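Long-range contacts in acetylxylan esterase / glucomannan deacetylase (Cellvibrio japonicus, PDB 2WAA), which removes acetyl groups from xylan and glucomannan, a hydrolytic step in the breakdown of plant cell wall polysaccharides: residues Val129-Lys134 / Asp176-Leu181; Pro226-Ser231 / Gln335-Leu340. All coordinates share one frame; numbering follows the deposited sequence.

Interaction 1. Residues Val129-Lys134 / Asp176-Leu181; sequences VLPQRK and DAQVQL
Gln178 reaches back along the incoming chain and binds Pro131 through its side-chain amide: NE2 lies 3.0 Å from Pro131 O. The N-H points almost straight at its acceptor (171°), and the carbonyl oxygen lies in the amide plane. With CG anti to the carbonyl carbon (chi1 -63°) and the chain extended beyond it, the amide arrives between two neighbours. Leu130 crosses it at about a right angle, CD1 lying 3.5 Å from Gln178 OE1, while Lys134 runs alongside, its CE 3.5 Å from Gln178 NE2. The bend at the end of Lys134 turns NZ back to Gln132 O, 2.8 Å away, a bond within the same segment that draws the lysine's end back over the preceding backbone.

The backbones pair in parallel through Gln178 N, 2.8 Å from Arg133 O. Beside this bond, one water accepts from Arg133 N and donates to Asp176 O, and Pro131 CB packs 3.2 Å from Asp176 O. Asp176, with positive phi, is the C-prime residue of the Schellman motif ending helix 167-174, the helix of the beta-alpha-beta unit whose two strands this contact joins; further out, Arg133 NH1 binds Leu175 O and Tyr224 packs on Lys134 and Gln178. One glutamine thus supplies both a backbone and a side-chain donor to the same neighbouring segment, and its in-plane amide bond probably limits rotation of the buried side chain while satisfying Pro131 O.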
ATOM      1  N   VAL A 129       4.327 -10.500 -15.653  1.00  9.64           N
ATOM      2  CA  VAL A 129       3.202 -11.280 -15.182  1.00 10.14           C
ATOM      3  C   VAL A 129       3.188 -11.212 -13.654  1.00  9.79           C
ATOM      4  O   VAL A 129       4.191 -11.418 -12.989  1.00 10.35           O
ATOM      5  CB  VAL A 129       3.398 -12.745 -15.654  1.00 11.99           C
ATOM      6  CG1 VAL A 129       2.409 -13.694 -14.932  1.00 11.41           C
ATOM      7  CG2 VAL A 129       3.192 -12.785 -17.157  1.00 12.09           C
ATOM      8  N   LEU A 130       2.037 -10.893 -13.090  1.00  9.13           N
ATOM      9  CA  LEU A 130       1.919 -10.841 -11.629  1.00  9.05           C
ATOM     10  C   LEU A 130       1.499 -12.194 -11.056  1.00  9.43           C
ATOM     11  O   LEU A 130       0.859 -13.004 -11.740  1.00  9.62           O
ATOM     12  CB  LEU A 130       0.844  -9.791 -11.266  1.00  9.01           C
ATOM     13  CG  LEU A 130       1.155  -8.308 -11.648  1.00  9.42           C
ATOM     14  CD1 LEU A 130      -0.079  -7.453 -11.288  1.00 13.40           C
ATOM     15  CD2 LEU A 130       2.428  -7.784 -11.004  1.00 13.20           C
ATOM     16  N   PRO A 131       1.773 -12.423  -9.742  1.00 10.03           N
ATOM     17  CA  PRO A 131       1.284 -13.661  -9.082  1.00  9.56           C
ATOM     18  C   PRO A 131      -0.221 -13.850  -9.148  1.00  9.19           C
ATOM     19  O   PRO A 131      -0.970 -12.868  -9.251  1.00  9.52           O
ATOM     20  CB  PRO A 131       1.713 -13.451  -7.620  1.00  9.27           C
ATOM     21  CG  PRO A 131       2.942 -12.611  -7.740  1.00 10.81           C
ATOM     22  CD  PRO A 131       2.608 -11.615  -8.845  1.00  9.74           C
ATOM     23  N   GLN A 132      -0.691 -15.094  -9.064  1.00  8.94           N
ATOM     24  CA  GLN A 132      -2.128 -15.293  -9.020  1.00 10.02           C
ATOM     25  C   GLN A 132      -2.761 -14.850  -7.683  1.00 10.24           C
ATOM     26  O   GLN A 132      -3.886 -14.290  -7.667  1.00 10.82           O
ATOM     27  CB  GLN A 132      -2.469 -16.756  -9.272  1.00 10.24           C
ATOM     28  CG  GLN A 132      -2.121 -17.244 -10.686  1.00 12.00           C
ATOM     29  CD  GLN A 132      -3.019 -16.654 -11.709  1.00 17.53           C
ATOM     30  OE1 GLN A 132      -4.235 -16.839 -11.663  1.00 18.13           O
ATOM     31  NE2 GLN A 132      -2.451 -15.904 -12.626  1.00 17.92           N
ATOM     32  N   ARG A 133      -2.085 -15.154  -6.580  1.00 10.88           N
ATOM     33  CA  ARG A 133      -2.623 -14.840  -5.247  1.00 10.62           C
ATOM     34  C   ARG A 133      -2.672 -13.328  -5.058  1.00  9.90           C
ATOM     35  O   ARG A 133      -1.785 -12.629  -5.535  1.00  8.76           O
ATOM     36  CB  ARG A 133      -1.703 -15.409  -4.179  1.00 12.25           C
ATOM     37  CG  ARG A 133      -1.810 -16.935  -4.013  1.00 12.52           C
ATOM     38  CD  ARG A 133      -0.760 -17.359  -3.040  1.00 14.71           C
ATOM     39  NE  ARG A 133      -0.814 -18.815  -2.888  1.00 17.27           N
ATOM     40  CZ  ARG A 133       0.134 -19.523  -2.279  1.00 16.94           C
ATOM     41  NH1 ARG A 133       1.193 -18.923  -1.745  1.00 16.15           N
ATOM     42  NH2 ARG A 133       0.005 -20.845  -2.202  1.00 20.73           N
ATOM     43  N   LYS A 134      -3.717 -12.829  -4.406  1.00  9.18           N
ATOM     44  CA  LYS A 134      -3.933 -11.387  -4.236  1.00  8.36           C
ATOM     45  C   LYS A 134      -4.258 -11.101  -2.764  1.00  8.30           C
ATOM     46  O   LYS A 134      -5.146 -11.743  -2.207  1.00  7.63           O
ATOM     47  CB  LYS A 134      -5.130 -10.973  -5.066  1.00  8.64           C
ATOM     48  CG  LYS A 134      -4.754 -10.910  -6.563  1.00  9.43           C
ATOM     49  CD  LYS A 134      -6.001 -10.687  -7.430  1.00 12.98           C
ATOM     50  CE  LYS A 134      -5.653 -10.896  -8.895  1.00 23.11           C
ATOM     51  NZ  LYS A 134      -5.311 -12.391  -9.184  1.00 29.27           N
ATOM     52  N   ASP A 176       4.139 -15.097  -2.183  1.00 12.35           N
ATOM     53  CA  ASP A 176       4.056 -15.070  -3.675  1.00 12.98           C
ATOM     54  C   ASP A 176       2.721 -14.502  -4.125  1.00 12.29           C
ATOM     55  O   ASP A 176       1.961 -15.125  -4.883  1.00 12.01           O
ATOM     56  CB  ASP A 176       4.219 -16.485  -4.254  1.00 14.86           C
ATOM     57  CG  ASP A 176       4.494 -16.478  -5.770  1.00 19.03           C
ATOM     58  OD1 ASP A 176       4.942 -15.443  -6.326  1.00 21.38           O
ATOM     59  OD2 ASP A 176       4.271 -17.525  -6.382  1.00 25.02           O
ATOM     60  N   ALA A 177       2.426 -13.301  -3.625  1.00 10.35           N
ATOM     61  CA  ALA A 177       1.128 -12.697  -3.843  1.00  9.56           C
ATOM     62  C   ALA A 177       1.251 -11.260  -4.288  1.00  7.92           C
ATOM     63  O   ALA A 177       2.229 -10.559  -3.983  1.00  9.47           O
ATOM     64  CB  ALA A 177       0.256 -12.763  -2.573  1.00  8.37           C
ATOM     65  N   GLN A 178       0.242 -10.814  -5.037  1.00  8.52           N
ATOM     66  CA  GLN A 178       0.086  -9.372  -5.247  1.00  7.68           C
ATOM     67  C   GLN A 178      -0.351  -8.723  -3.955  1.00  8.41           C
ATOM     68  O   GLN A 178      -0.906  -9.390  -3.080  1.00  8.79           O
ATOM     69  CB  GLN A 178      -1.010  -9.125  -6.283  1.00  8.94           C
ATOM     70  CG  GLN A 178      -0.711  -9.686  -7.667  1.00  9.04           C
ATOM     71  CD  GLN A 178      -1.820  -9.291  -8.592  1.00 10.71           C
ATOM     72  OE1 GLN A 178      -2.239  -8.125  -8.560  1.00 12.35           O
ATOM     73  NE2 GLN A 178      -2.285 -10.199  -9.452  1.00  8.76           N
ATOM     74  N   VAL A 179      -0.170  -7.405  -3.841  1.00  8.60           N
ATOM     75  CA  VAL A 179      -0.727  -6.726  -2.693  1.00  7.88           C
ATOM     76  C   VAL A 179      -1.211  -5.344  -3.093  1.00  7.47           C
ATOM     77  O   VAL A 179      -0.569  -4.650  -3.902  1.00  8.52           O
ATOM     78  CB  VAL A 179       0.336  -6.622  -1.557  1.00  7.44           C
ATOM     79  CG1 VAL A 179       1.554  -5.743  -2.027  1.00  8.88           C
ATOM     80  CG2 VAL A 179      -0.286  -6.085  -0.269  1.00  8.98           C
ATOM     81  N   GLN A 180      -2.353  -4.936  -2.556  1.00  6.56           N
ATOM     82  CA  GLN A 180      -2.689  -3.490  -2.500  1.00  6.49           C
ATOM     83  C   GLN A 180      -2.661  -3.052  -1.039  1.00  6.54           C
ATOM     84  O   GLN A 180      -3.132  -3.784  -0.147  1.00  6.54           O
ATOM     85  CB  GLN A 180      -4.082  -3.228  -3.034  1.00  7.31           C
ATOM     86  CG  GLN A 180      -4.227  -3.532  -4.515  1.00  7.87           C
ATOM     87  CD  GLN A 180      -5.461  -2.839  -5.069  1.00  9.59           C
ATOM     88  OE1 GLN A 180      -6.395  -2.457  -4.318  1.00  9.32           O
ATOM     89  NE2 GLN A 180      -5.475  -2.664  -6.378  1.00  9.70           N
ATOM     90  N   LEU A 181      -2.085  -1.879  -0.804  1.00  6.81           N
ATOM     91  CA  LEU A 181      -2.122  -1.247   0.516  1.00  6.46           C
ATOM     92  C   LEU A 181      -3.204  -0.139   0.462  1.00  6.30           C
ATOM     93  O   LEU A 181      -3.171   0.737  -0.450  1.00  7.27           O
ATOM     94  CB  LEU A 181      -0.760  -0.629   0.828  1.00  6.67           C
ATOM     95  CG  LEU A 181       0.434  -1.573   0.727  1.00  5.85           C
ATOM     96  CD1 LEU A 181       1.728  -0.818   1.103  1.00  6.62           C
ATOM     97  CD2 LEU A 181       0.283  -2.873   1.612  1.00  6.09           C
TER
HETATM   98  O   HOH W   1       0.517 -16.765  -6.568  1.00 13.57           O

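Interaction 2. Residues Pro226-Ser231 / Gln335-Leu340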
ATOM      1  N   PRO A 226      -9.408  -9.595  -3.951  1.00 10.95           N
ATOM      2  CA  PRO A 226      -8.365 -10.287  -3.199  1.00 10.15           C
ATOM      3  C   PRO A 226      -8.823 -11.633  -2.656  1.00  8.99           C
ATOM      4  O   PRO A 226     -10.032 -11.820  -2.385  1.00 10.55           O
ATOM      5  CB  PRO A 226      -8.082  -9.331  -2.039  1.00  9.63           C
ATOM      6  CG  PRO A 226      -9.507  -8.690  -1.767  1.00 10.95           C
ATOM      7  CD  PRO A 226     -10.035  -8.494  -3.177  1.00 10.77           C
ATOM      8  N   ASP A 227      -7.864 -12.544  -2.539  1.00  7.65           N
ATOM      9  CA  ASP A 227      -8.066 -13.841  -1.895  1.00  8.48           C
ATOM     10  C   ASP A 227      -7.985 -13.665  -0.381  1.00  8.83           C
ATOM     11  O   ASP A 227      -8.635 -14.384   0.366  1.00  9.11           O
ATOM     12  CB  ASP A 227      -6.930 -14.743  -2.295  1.00  8.00           C
ATOM     13  CG  ASP A 227      -6.939 -15.039  -3.776  1.00 12.13           C
ATOM     14  OD1 ASP A 227      -7.957 -15.564  -4.237  1.00 13.36           O
ATOM     15  OD2 ASP A 227      -5.941 -14.725  -4.459  1.00 12.27           O
ATOM     16  N   LEU A 228      -7.151 -12.716   0.060  1.00  7.63           N
ATOM     17  CA  LEU A 228      -6.974 -12.457   1.501  1.00  7.91           C
ATOM     18  C   LEU A 228      -7.008 -10.956   1.767  1.00  8.14           C
ATOM     19  O   LEU A 228      -6.333 -10.173   1.075  1.00  7.47           O
ATOM     20  CB  LEU A 228      -5.636 -12.995   1.948  1.00  8.33           C
ATOM     21  CG  LEU A 228      -5.041 -12.477   3.261  1.00  8.15           C
ATOM     22  CD1 LEU A 228      -5.843 -12.965   4.423  1.00  8.81           C
ATOM     23  CD2 LEU A 228      -3.597 -12.975   3.444  1.00  8.06           C
ATOM     24  N   ILE A 229      -7.795 -10.564   2.775  1.00  7.01           N
ATOM     25  CA  ILE A 229      -7.855  -9.193   3.228  1.00  8.01           C
ATOM     26  C   ILE A 229      -7.362  -9.159   4.683  1.00  7.06           C
ATOM     27  O   ILE A 229      -7.884  -9.860   5.549  1.00  8.94           O
ATOM     28  CB  ILE A 229      -9.273  -8.615   3.162  1.00  9.06           C
ATOM     29  CG1 ILE A 229      -9.824  -8.762   1.739  1.00  8.81           C
ATOM     30  CG2 ILE A 229      -9.275  -7.148   3.705  1.00  9.56           C
ATOM     31  CD1 ILE A 229     -11.203  -8.309   1.584  1.00  9.98           C
ATOM     32  N   ILE A 230      -6.369  -8.338   4.947  1.00  6.05           N
ATOM     33  CA  ILE A 230      -5.908  -8.176   6.335  1.00  6.97           C
ATOM     34  C   ILE A 230      -6.386  -6.837   6.799  1.00  7.51           C
ATOM     35  O   ILE A 230      -6.089  -5.841   6.141  1.00  8.91           O
ATOM     36  CB  ILE A 230      -4.370  -8.190   6.369  1.00  6.11           C
ATOM     37  CG1 ILE A 230      -3.907  -9.561   5.831  1.00  8.88           C
ATOM     38  CG2 ILE A 230      -3.829  -7.965   7.839  1.00  8.97           C
ATOM     39  CD1 ILE A 230      -2.460  -9.599   5.465  1.00  8.88           C
ATOM     40  N   SER A 231      -7.063  -6.776   7.946  1.00  7.57           N
ATOM     41  CA  SER A 231      -7.413  -5.461   8.479  1.00  8.57           C
ATOM     42  C   SER A 231      -6.607  -5.232   9.756  1.00  8.91           C
ATOM     43  O   SER A 231      -6.790  -5.963  10.722  1.00  9.39           O
ATOM     44  CB  SER A 231      -8.901  -5.422   8.815  1.00 10.00           C
ATOM     45  OG  SER A 231      -9.209  -4.119   9.293  1.00 11.65           O
ATOM     46  N   GLN A 335      -1.420 -20.781   7.455  1.00 14.17           N
ATOM     47  CA  GLN A 335      -2.339 -21.756   8.041  0.50 14.16           C
ATOM     48  C   GLN A 335      -3.761 -21.365   7.698  1.00 14.16           C
ATOM     49  O   GLN A 335      -4.604 -22.223   7.435  1.00 14.58           O
ATOM     50  CB  GLN A 335      -2.178 -21.820   9.582  0.50 14.18           C
ATOM     51  CG  GLN A 335      -0.960 -22.587  10.080  0.50 16.12           C
ATOM     52  CD  GLN A 335      -0.623 -22.313  11.556  0.50 16.07           C
ATOM     53  OE1 GLN A 335      -0.655 -21.173  11.994  0.50 16.64           O
ATOM     54  NE2 GLN A 335      -0.265 -23.355  12.304  0.50 14.55           N
ATOM     55  N   ILE A 336      -4.042 -20.057   7.766  1.00 12.88           N
ATOM     56  CA  ILE A 336      -5.388 -19.570   7.545  1.00 12.89           C
ATOM     57  C   ILE A 336      -5.766 -19.790   6.060  1.00 14.28           C
ATOM     58  O   ILE A 336      -6.905 -20.150   5.764  1.00 15.13           O
ATOM     59  CB  ILE A 336      -5.515 -18.087   7.941  1.00 11.52           C
ATOM     60  CG1 ILE A 336      -5.553 -17.933   9.483  1.00  7.99           C
ATOM     61  CG2 ILE A 336      -6.816 -17.477   7.414  1.00 13.84           C
ATOM     62  CD1 ILE A 336      -5.100 -16.550   9.950  1.00  8.01           C
ATOM     63  N   MET A 337      -4.807 -19.568   5.160  1.00 14.68           N
ATOM     64  CA  MET A 337      -5.104 -19.592   3.696  1.00 14.87           C
ATOM     65  C   MET A 337      -4.791 -20.964   3.091  1.00 17.25           C
ATOM     66  O   MET A 337      -5.075 -21.220   1.901  1.00 16.54           O
ATOM     67  CB  MET A 337      -4.241 -18.557   2.976  1.00 14.85           C
ATOM     68  CG  MET A 337      -4.612 -17.069   3.254  1.00  8.45           C
ATOM     69  SD  MET A 337      -6.344 -16.688   3.140  1.00 12.72           S
ATOM     70  CE  MET A 337      -6.670 -16.852   1.397  1.00 12.61           C
ATOM     71  N   ASP A 338      -4.172 -21.833   3.875  1.00 17.63           N
ATOM     72  CA  ASP A 338      -3.670 -23.077   3.336  1.00 20.59           C
ATOM     73  C   ASP A 338      -2.725 -22.797   2.169  1.00 20.72           C
ATOM     74  O   ASP A 338      -2.774 -23.455   1.122  1.00 22.01           O
ATOM     75  CB  ASP A 338      -4.839 -23.983   2.934  1.00 21.56           C
ATOM     76  CG  ASP A 338      -4.417 -25.430   2.767  1.00 27.51           C
ATOM     77  OD1 ASP A 338      -3.450 -25.866   3.445  1.00 29.89           O
ATOM     78  OD2 ASP A 338      -5.065 -26.124   1.942  1.00 33.22           O
ATOM     79  N   TRP A 339      -1.863 -21.807   2.363  1.00 19.61           N
ATOM     80  CA  TRP A 339      -0.818 -21.443   1.452  1.00 19.84           C
ATOM     81  C   TRP A 339       0.456 -21.928   2.115  1.00 22.21           C
ATOM     82  O   TRP A 339       1.362 -21.145   2.489  1.00 20.88           O
ATOM     83  CB  TRP A 339      -0.793 -19.926   1.252  1.00 18.46           C
ATOM     84  CG  TRP A 339      -1.956 -19.356   0.414  1.00 15.65           C
ATOM     85  CD1 TRP A 339      -2.870 -20.045  -0.316  1.00 16.11           C
ATOM     86  CD2 TRP A 339      -2.225 -17.959   0.176  1.00 12.10           C
ATOM     87  NE1 TRP A 339      -3.729 -19.156  -0.966  1.00 13.92           N
ATOM     88  CE2 TRP A 339      -3.329 -17.875  -0.688  1.00 14.70           C
ATOM     89  CE3 TRP A 339      -1.627 -16.782   0.614  1.00 11.24           C
ATOM     90  CZ2 TRP A 339      -3.876 -16.636  -1.104  1.00 12.96           C
ATOM     91  CZ3 TRP A 339      -2.160 -15.564   0.186  1.00 11.52           C
ATOM     92  CH2 TRP A 339      -3.275 -15.510  -0.654  1.00 13.51           C
ATOM     93  N   LEU A 340       0.521 -23.250   2.295  1.00 25.50           N
ATOM     94  CA  LEU A 340       1.618 -23.839   3.102  1.00 28.73           C
ATOM     95  C   LEU A 340       2.960 -23.793   2.348  1.00 30.45           C
ATOM     96  O   LEU A 340       4.014 -24.096   2.925  1.00 31.81           O
ATOM     97  CB  LEU A 340       1.263 -25.240   3.623  1.00 28.72           C
ATOM     98  CG  LEU A 340      -0.085 -25.369   4.370  1.00 30.67           C
ATOM     99  CD1 LEU A 340      -0.297 -26.826   4.831  1.00 33.17           C
ATOM    100  CD2 LEU A 340      -0.239 -24.407   5.551  1.00 28.61           C
TER
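Two successive bends in the Met337 side chain (chi2 -47°, chi3 -69°) fold its thioether toward the start of strand 228-231, while in Leu228 CG stands anti to the backbone N (chi1 161°) and the CD1 branch lies beside the sulfur. The two side chains meet at a slant, Met337 SD resting 3.9 Å from Leu228 CB and about as close to CD1. Beyond the sulfur, Met337 CE comes within 3.3 Å of Asp227 O. Met337 also touches Trp339 within its own segment: its CB sits 3.4 Å above the plane of the indole, displaced toward the rim.

Helix 319-337 ends here, Asp338 leaving the helical path with positive phi, and the chain it releases covers the start of strand 228-231, the central strand of the parallel beta-sheet in the SGNH-type esterase domain. Leu333, earlier in this helix, continues the cover over Leu228 and Ile230, and Thr267 of the adjacent strand touches Met337.

Trp339 reaches the strand through its six-membered ring. Asp227 CB approaches the ring edge near its plane, 3.8 Å from Trp339 CZ2, and Leu228 CB lies 4.3 Å from Trp339 CH2. The carboxylate of Asp227 serves a different partner, its OD2 accepting a hydrogen bond from the backbone N of Lys134.

From the N terminus, the chain passes through the two antiparallel sheets before 129-134 leads into strand 133-139. Interaction 1 then closes the loop that carries helix 167-174, pairing that strand with 177-183 at one border of the parallel sheet. Interaction 2 opens later, at 226-231, and closes over some hundred residues when the C-terminal helix returns; the two loops follow in series, neither nesting nor crossing. Strand 133-139 has strand 228-231 of interaction 2 as its other neighbour, and Lys134 O probably accepts hydrogen bonds from Asp227 N and Leu228 N. Arg133 completes the join with a cation-pi contact to Trp339, tying the entry to the parallel sheet to the chain's C-terminal end.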